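Local atomic coordinates of probable zinc protease PqqL (Escherichia coli, PDB entry 6OFS), a protein that probably acts as a zinc-dependent endopeptidase of the M16 family in the bacterial periplasm. Residues Gln516-Ile521 with Phe679-Asn684; Glu493-Leu498 with Ile507-Ala512; Asn589-Phe594 with Val691-Arg696. One frame throughout, in Å; residues are numbered along the deposited sequence.

Contact 1 of 3, residues Gln516-Ile521 with Phe679-Asn684; sequences QKLQII and FVIVGN
Q519 and V682 face each other as an antiparallel hydrogen-bonded pair, with Q519 N giving its proton to V682 O at 2.9 Å and V682 N returning one to Q519 O at 2.8 Å. Two residues on, I521 and V680 repeat the exchange, V680 N reaching I521 O at 2.7 Å in a nearly straight bond (175° at the hydrogen). Between these rungs lies the non-hydrogen-bonded pair I520 and I681, whose side chains run side by side and point the same way. In both, CG1 stands beside the backbone N (chi1 -53° and -51°), and I520 CG2 meets I681 CG1 at 4.0 Å. I681 uses its other branch for L518, CG2 lying 3.8 Å from L518 CD1. The two strands, 517-524 and 677-682, belong to the central mixed sheet of an M16-type alpha/beta domain, with helices on both faces. Beta-branched and leucine side chains suit such a buried sheet: I520 and I681 meet F594 of helix 591-602, whereas I521 and V682 meet A852 of helix 848-862. Q519, though polar, bends at chi2 away from V682 to touch Q849 of that second helix and S582 and S584 of strand 579-586. G683, beyond V682, has backbone angles that by themselves call for glycine, and a CB there would also run into L518 CD1. Further out, N684 ND2 bonds to S511 O, in the segment following strand 505-509.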
# COMPACT_ATOMS: atom_id res chain seq x y z
N GLN A 516 19.85 26.59 16.79
CA GLN A 516 18.96 25.58 17.38
C GLN A 516 18.53 24.47 16.39
O GLN A 516 17.62 23.70 16.71
CB GLN A 516 17.74 26.23 18.07
CG GLN A 516 17.65 25.93 19.57
CD GLN A 516 18.31 26.98 20.43
OE1 GLN A 516 19.34 27.58 20.08
NE2 GLN A 516 17.73 27.23 21.59
N LYS A 517 19.19 24.38 15.23
CA LYS A 517 18.89 23.38 14.20
C LYS A 517 19.98 22.32 14.18
O LYS A 517 21.17 22.63 14.32
CB LYS A 517 18.77 24.01 12.80
CG LYS A 517 17.87 25.25 12.69
CD LYS A 517 17.70 25.72 11.23
CE LYS A 517 18.89 26.47 10.68
NZ LYS A 517 19.16 26.12 9.25
N LEU A 518 19.58 21.06 13.98
CA LEU A 518 20.48 19.91 13.90
C LEU A 518 20.35 19.27 12.53
O LEU A 518 19.25 19.15 12.01
CB LEU A 518 20.16 18.89 15.01
CG LEU A 518 21.06 17.65 15.12
CD1 LEU A 518 22.41 17.99 15.72
CD2 LEU A 518 20.40 16.58 15.94
N GLN A 519 21.48 18.88 11.95
CA GLN A 519 21.48 18.20 10.66
C GLN A 519 22.22 16.87 10.76
O GLN A 519 23.34 16.81 11.27
CB GLN A 519 22.10 19.07 9.56
CG GLN A 519 21.81 18.57 8.14
CD GLN A 519 20.46 18.98 7.62
OE1 GLN A 519 20.07 20.15 7.67
NE2 GLN A 519 19.72 18.02 7.10
N ILE A 520 21.56 15.80 10.28
CA ILE A 520 22.14 14.47 10.18
C ILE A 520 22.12 14.12 8.70
O ILE A 520 21.05 14.12 8.09
CB ILE A 520 21.45 13.39 11.05
CG1 ILE A 520 21.35 13.83 12.54
CG2 ILE A 520 22.17 12.02 10.91
CD1 ILE A 520 20.37 13.01 13.42
N ILE A 521 23.30 13.86 8.12
CA ILE A 521 23.41 13.40 6.74
C ILE A 521 24.06 12.03 6.71
O ILE A 521 25.26 11.91 6.98
CB ILE A 521 24.02 14.36 5.70
CG1 ILE A 521 23.47 15.79 5.84
CG2 ILE A 521 23.80 13.80 4.28
CD1 ILE A 521 24.14 16.82 4.95
N PHE A 679 27.76 8.94 8.88
CA PHE A 679 26.74 9.87 9.38
C PHE A 679 27.40 11.17 9.74
O PHE A 679 28.26 11.19 10.61
CB PHE A 679 26.03 9.30 10.62
CG PHE A 679 25.25 8.04 10.38
CD1 PHE A 679 23.92 8.09 10.00
CD2 PHE A 679 25.85 6.79 10.54
CE1 PHE A 679 23.19 6.92 9.78
CE2 PHE A 679 25.12 5.62 10.33
CZ PHE A 679 23.80 5.69 9.95
N VAL A 680 27.01 12.27 9.07
CA VAL A 680 27.53 13.61 9.35
C VAL A 680 26.51 14.35 10.24
O VAL A 680 25.42 14.67 9.78
CB VAL A 680 27.91 14.39 8.05
CG1 VAL A 680 28.29 15.83 8.37
CG2 VAL A 680 29.05 13.68 7.31
N ILE A 681 26.85 14.57 11.51
CA ILE A 681 25.97 15.24 12.47
C ILE A 681 26.51 16.65 12.78
O ILE A 681 27.62 16.78 13.31
CB ILE A 681 25.67 14.37 13.74
CG1 ILE A 681 25.19 12.94 13.34
CG2 ILE A 681 24.66 15.06 14.68
CD1 ILE A 681 25.39 11.90 14.40
N VAL A 682 25.76 17.69 12.38
CA VAL A 682 26.16 19.09 12.53
C VAL A 682 25.13 19.87 13.37
O VAL A 682 23.95 19.91 13.01
CB VAL A 682 26.48 19.77 11.17
CG1 VAL A 682 26.83 21.24 11.34
CG2 VAL A 682 27.62 19.04 10.46
N GLY A 683 25.60 20.46 14.47
CA GLY A 683 24.77 21.22 15.40
C GLY A 683 25.31 21.30 16.81
O GLY A 683 26.39 20.79 17.10
N ASN A 684 24.53 21.94 17.72
CA ASN A 684 24.92 22.13 19.13
C ASN A 684 24.07 21.31 20.12
O ASN A 684 23.07 21.81 20.64
CB ASN A 684 24.93 23.62 19.49
CG ASN A 684 25.83 24.48 18.64
OD1 ASN A 684 26.87 24.04 18.13
ND2 ASN A 684 25.46 25.75 18.48

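Contact 2 of 3, residues Glu493-Leu498 with Ile507-Ala512; sequences ENLTSL and ILAKSA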
# COMPACT_ATOMS: atom_id res chain seq x y z
N GLU A 493 39.98 21.02 14.34
CA GLU A 493 39.60 21.80 15.53
C GLU A 493 38.13 21.57 15.93
O GLU A 493 37.82 21.44 17.12
CB GLU A 493 39.91 23.30 15.31
CG GLU A 493 39.72 24.19 16.54
CD GLU A 493 40.67 23.98 17.70
OE1 GLU A 493 40.19 23.62 18.80
OE2 GLU A 493 41.89 24.19 17.52
N ASN A 494 37.24 21.47 14.94
CA ASN A 494 35.84 21.24 15.24
C ASN A 494 35.26 19.98 14.53
O ASN A 494 34.07 19.93 14.24
CB ASN A 494 35.03 22.50 14.96
CG ASN A 494 33.84 22.64 15.86
OD1 ASN A 494 32.72 22.36 15.46
ND2 ASN A 494 34.07 23.07 17.10
N LEU A 495 36.11 18.95 14.29
CA LEU A 495 35.74 17.69 13.64
C LEU A 495 36.13 16.46 14.45
O LEU A 495 37.32 16.25 14.70
CB LEU A 495 36.32 17.58 12.23
CG LEU A 495 35.57 18.26 11.09
CD1 LEU A 495 36.16 17.84 9.76
CD2 LEU A 495 34.08 17.94 11.13
N THR A 496 35.14 15.65 14.81
CA THR A 496 35.36 14.42 15.57
C THR A 496 34.87 13.21 14.78
O THR A 496 33.85 13.28 14.10
CB THR A 496 34.73 14.52 16.97
OG1 THR A 496 35.04 15.79 17.55
CG2 THR A 496 35.20 13.40 17.92
N SER A 497 35.60 12.10 14.88
CA SER A 497 35.21 10.88 14.19
C SER A 497 35.01 9.74 15.16
O SER A 497 35.89 9.44 15.96
CB SER A 497 36.20 10.50 13.10
OG SER A 497 35.79 9.29 12.47
N LEU A 498 33.84 9.11 15.08
CA LEU A 498 33.50 7.96 15.89
C LEU A 498 33.24 6.78 14.96
O LEU A 498 32.57 6.95 13.94
CB LEU A 498 32.21 8.22 16.72
CG LEU A 498 32.08 9.53 17.49
CD1 LEU A 498 30.65 9.78 17.88
CD2 LEU A 498 32.96 9.55 18.74
N ILE A 507 30.66 11.52 11.87
CA ILE A 507 31.45 12.75 11.87
C ILE A 507 30.67 13.80 12.67
O ILE A 507 29.54 14.12 12.31
CB ILE A 507 31.85 13.27 10.46
CG1 ILE A 507 32.45 12.15 9.55
CG2 ILE A 507 32.78 14.50 10.56
CD1 ILE A 507 33.79 11.51 10.03
N LEU A 508 31.26 14.31 13.77
CA LEU A 508 30.61 15.34 14.59
C LEU A 508 31.26 16.71 14.44
O LEU A 508 32.49 16.82 14.48
CB LEU A 508 30.58 14.96 16.08
CG LEU A 508 29.77 13.73 16.48
CD1 LEU A 508 29.99 13.41 17.94
CD2 LEU A 508 28.28 13.92 16.23
N ALA A 509 30.43 17.74 14.28
CA ALA A 509 30.84 19.14 14.18
C ALA A 509 29.81 20.04 14.84
O ALA A 509 28.60 19.83 14.69
CB ALA A 509 31.01 19.55 12.72
N LYS A 510 30.29 21.03 15.58
CA LYS A 510 29.45 22.02 16.24
C LYS A 510 29.41 23.28 15.36
O LYS A 510 30.43 23.64 14.77
CB LYS A 510 29.99 22.35 17.65
CG LYS A 510 29.22 21.65 18.77
CD LYS A 510 29.95 21.71 20.11
CE LYS A 510 30.61 20.39 20.46
NZ LYS A 510 31.25 20.43 21.80
N SER A 511 28.24 23.92 15.23
CA SER A 511 28.16 25.15 14.45
C SER A 511 28.13 26.35 15.40
O SER A 511 27.31 26.37 16.33
CB SER A 511 26.94 25.17 13.54
OG SER A 511 26.96 26.33 12.71
N ALA A 512 29.04 27.33 15.17
CA ALA A 512 29.12 28.55 15.98
C ALA A 512 27.85 29.38 15.73
O ALA A 512 27.44 29.58 14.57
CB ALA A 512 30.37 29.35 15.64
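I507 divides its side chain between two residues of the neighbouring strand, CG2 going to L495 and CD1 to S497. Its CB sits 4.2 Å from T496 O. From there CG2 turns to L495, touching CD2 at 3.7 Å, where the two side chains cross at a slant. The other branch, CG1, stands beside the backbone N (chi1 -48°), and a bend at chi2 (-63°) carries CD1 over to S497, 3.9 Å from its OG. CD1 packs against CB and OG of S497, and the hydroxyl is hydrogen-bonded to NE of R505, so a small polar residue fits here. L495 CD2 goes on to A509 CB at 3.8 Å; a bare methyl suits that position beside the leucine. This side is closed by I855 of helix 848-862, which touches L495, I507 and A509.

The backbones are joined at T496 and L508, an antiparallel hydrogen-bonded pair: T496 N to L508 O is 2.9 Å, and L508 N bonds back to T496 O. On their side of the sheet L498 CD1 packs against L508 CD1 at 3.7 Å. Where the strands part, N494 takes over with its side chain, OD1 accepting K510 N at 2.8 Å with the donor tilted 21° from the amide plane. The whole is a beta hairpin, strands 495-500 and 505-509, set between strands 485-492 and 677-682 in the mixed sheet of an M16-type domain.

Contact 3 of 3, residues Asn589-Phe594 with Val691-Arg696; sequences NPEPGF and VALITR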
# COMPACT_ATOMS: atom_id res chain seq x y z
N ASN A 589 14.98 19.02 20.72
CA ASN A 589 14.27 17.77 20.45
C ASN A 589 15.04 17.00 19.33
O ASN A 589 14.60 16.96 18.17
CB ASN A 589 12.80 18.05 20.08
CG ASN A 589 11.92 16.83 20.05
OD1 ASN A 589 12.12 15.85 20.79
ND2 ASN A 589 10.89 16.86 19.20
N PRO A 590 16.24 16.46 19.65
CA PRO A 590 17.03 15.78 18.61
C PRO A 590 16.61 14.34 18.31
O PRO A 590 16.69 13.93 17.15
CB PRO A 590 18.47 15.88 19.13
CG PRO A 590 18.37 16.26 20.59
CD PRO A 590 16.94 16.42 20.96
N GLU A 591 16.16 13.58 19.34
CA GLU A 591 15.70 12.18 19.25
C GLU A 591 14.85 11.91 17.97
O GLU A 591 15.24 11.01 17.23
CB GLU A 591 14.97 11.74 20.54
CG GLU A 591 14.73 10.24 20.65
CD GLU A 591 14.64 9.69 22.06
OE1 GLU A 591 15.01 8.51 22.26
OE2 GLU A 591 14.20 10.43 22.97
N PRO A 592 13.79 12.71 17.61
CA PRO A 592 13.05 12.44 16.36
C PRO A 592 13.88 12.42 15.07
O PRO A 592 13.59 11.62 14.18
CB PRO A 592 12.00 13.56 16.35
CG PRO A 592 11.77 13.84 17.78
CD PRO A 592 13.15 13.82 18.34
N GLY A 593 14.91 13.27 15.00
CA GLY A 593 15.84 13.32 13.87
C GLY A 593 16.55 11.99 13.68
O GLY A 593 16.59 11.45 12.57
N PHE A 594 17.05 11.42 14.79
CA PHE A 594 17.73 10.12 14.81
C PHE A 594 16.75 8.96 14.51
O PHE A 594 17.13 8.02 13.80
CB PHE A 594 18.42 9.89 16.16
CG PHE A 594 19.65 10.73 16.38
CD1 PHE A 594 19.57 11.97 17.00
CD2 PHE A 594 20.91 10.25 16.00
CE1 PHE A 594 20.72 12.74 17.21
CE2 PHE A 594 22.06 11.02 16.22
CZ PHE A 594 21.96 12.25 16.82
N VAL A 691 25.82 11.02 22.11
CA VAL A 691 26.42 9.67 21.99
C VAL A 691 25.41 8.57 22.35
O VAL A 691 25.47 7.48 21.79
CB VAL A 691 27.77 9.48 22.74
CG1 VAL A 691 28.89 10.31 22.10
CG2 VAL A 691 27.66 9.75 24.24
N ALA A 692 24.48 8.88 23.28
CA ALA A 692 23.41 7.97 23.70
C ALA A 692 22.46 7.71 22.51
O ALA A 692 22.02 6.57 22.32
CB ALA A 692 22.64 8.59 24.85
N LEU A 693 22.19 8.75 21.68
CA LEU A 693 21.33 8.70 20.50
C LEU A 693 22.03 8.01 19.31
O LEU A 693 21.38 7.34 18.52
CB LEU A 693 20.89 10.13 20.12
CG LEU A 693 19.87 10.82 21.04
CD1 LEU A 693 19.81 12.32 20.78
CD2 LEU A 693 18.48 10.22 20.89
N ILE A 694 23.36 8.20 19.19
CA ILE A 694 24.20 7.62 18.15
C ILE A 694 24.24 6.11 18.33
O ILE A 694 24.10 5.38 17.35
CB ILE A 694 25.63 8.27 18.17
CG1 ILE A 694 25.62 9.67 17.53
CG2 ILE A 694 26.69 7.35 17.50
CD1 ILE A 694 26.79 10.48 17.88
N THR A 695 24.43 5.62 19.57
CA THR A 695 24.49 4.18 19.82
C THR A 695 23.09 3.58 19.68
O THR A 695 22.93 2.58 18.98
CB THR A 695 25.21 3.81 21.13
OG1 THR A 695 24.46 4.28 22.25
CG2 THR A 695 26.64 4.34 21.18
N ARG A 696 22.08 4.21 20.28
CA ARG A 696 20.69 3.75 20.22
C ARG A 696 20.10 3.76 18.79
O ARG A 696 19.35 2.83 18.46
CB ARG A 696 19.80 4.55 21.21
CG ARG A 696 18.37 4.05 21.35
CD ARG A 696 17.66 4.69 22.53
NE ARG A 696 16.21 4.71 22.35
CZ ARG A 696 15.37 3.80 22.83
NH1 ARG A 696 15.83 2.76 23.52
NH2 ARG A 696 14.07 3.90 22.60
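This is a largely apolar contact on one side of the central sheet, where L693 of helix 687-697 presses on P590, E591 and F594, the last two in the N-terminal part of helix 591-602. L693 CB stands over the middle of the F594 ring, 3.8 Å from its centroid and only 7° off the normal, a CH-pi contact. With CG anti to the carbonyl carbon (chi1 -71°), the leucine fork is turned toward F594 and E591: CD1 approaches F594 CE1 at 3.7 Å and P590 CB at 4.1 Å, while CD2 lies 3.8 Å from E591 CG. Leucine suits this place: CB covers the ring, one methyl packs along its CD1-CE1 side and the other on E591's aliphatic stem. I694 CG1 comes obliquely to F594 CE2 at 4.0 Å. An alanine at F594 would remove the ring, and L693 CB would probably lose its flat support, leaving a gap beside I694. E591 extends to a long salt bridge, OE1 to R696 NE at 4.0 Å; OE1 is also hydrogen-bonded with the hydroxyl of Y697, its stronger partner. On the sheet side, F594 packs against L518 and I520 of strand 517-524, and I694 against L498 and L500 of strand 495-500.

How the contacts relate
Contacts 1 and 2 share one sheet, their centres about 10 Å apart: strand 677-682 of contact 1 runs parallel beside strand 505-509 of contact 2, with probable hydrogen bonds from I507 N to F679 O (2.7 Å) and from I681 N to I507 O (2.8 Å). Contact 3, about 11 Å from contact 1 between centres, covers one side of that sheet; I681 CD1 reaches I694 CG1 at 3.9 Å. Contact 2 lies farther from contact 3, about 16 Å between centres, yet L498 CD1 still meets I694 CD1 at 3.9 Å, so I694 of contact 3 touches residues of both other contacts. The zinc ion, bound by H54 and H58, lies away from all of them.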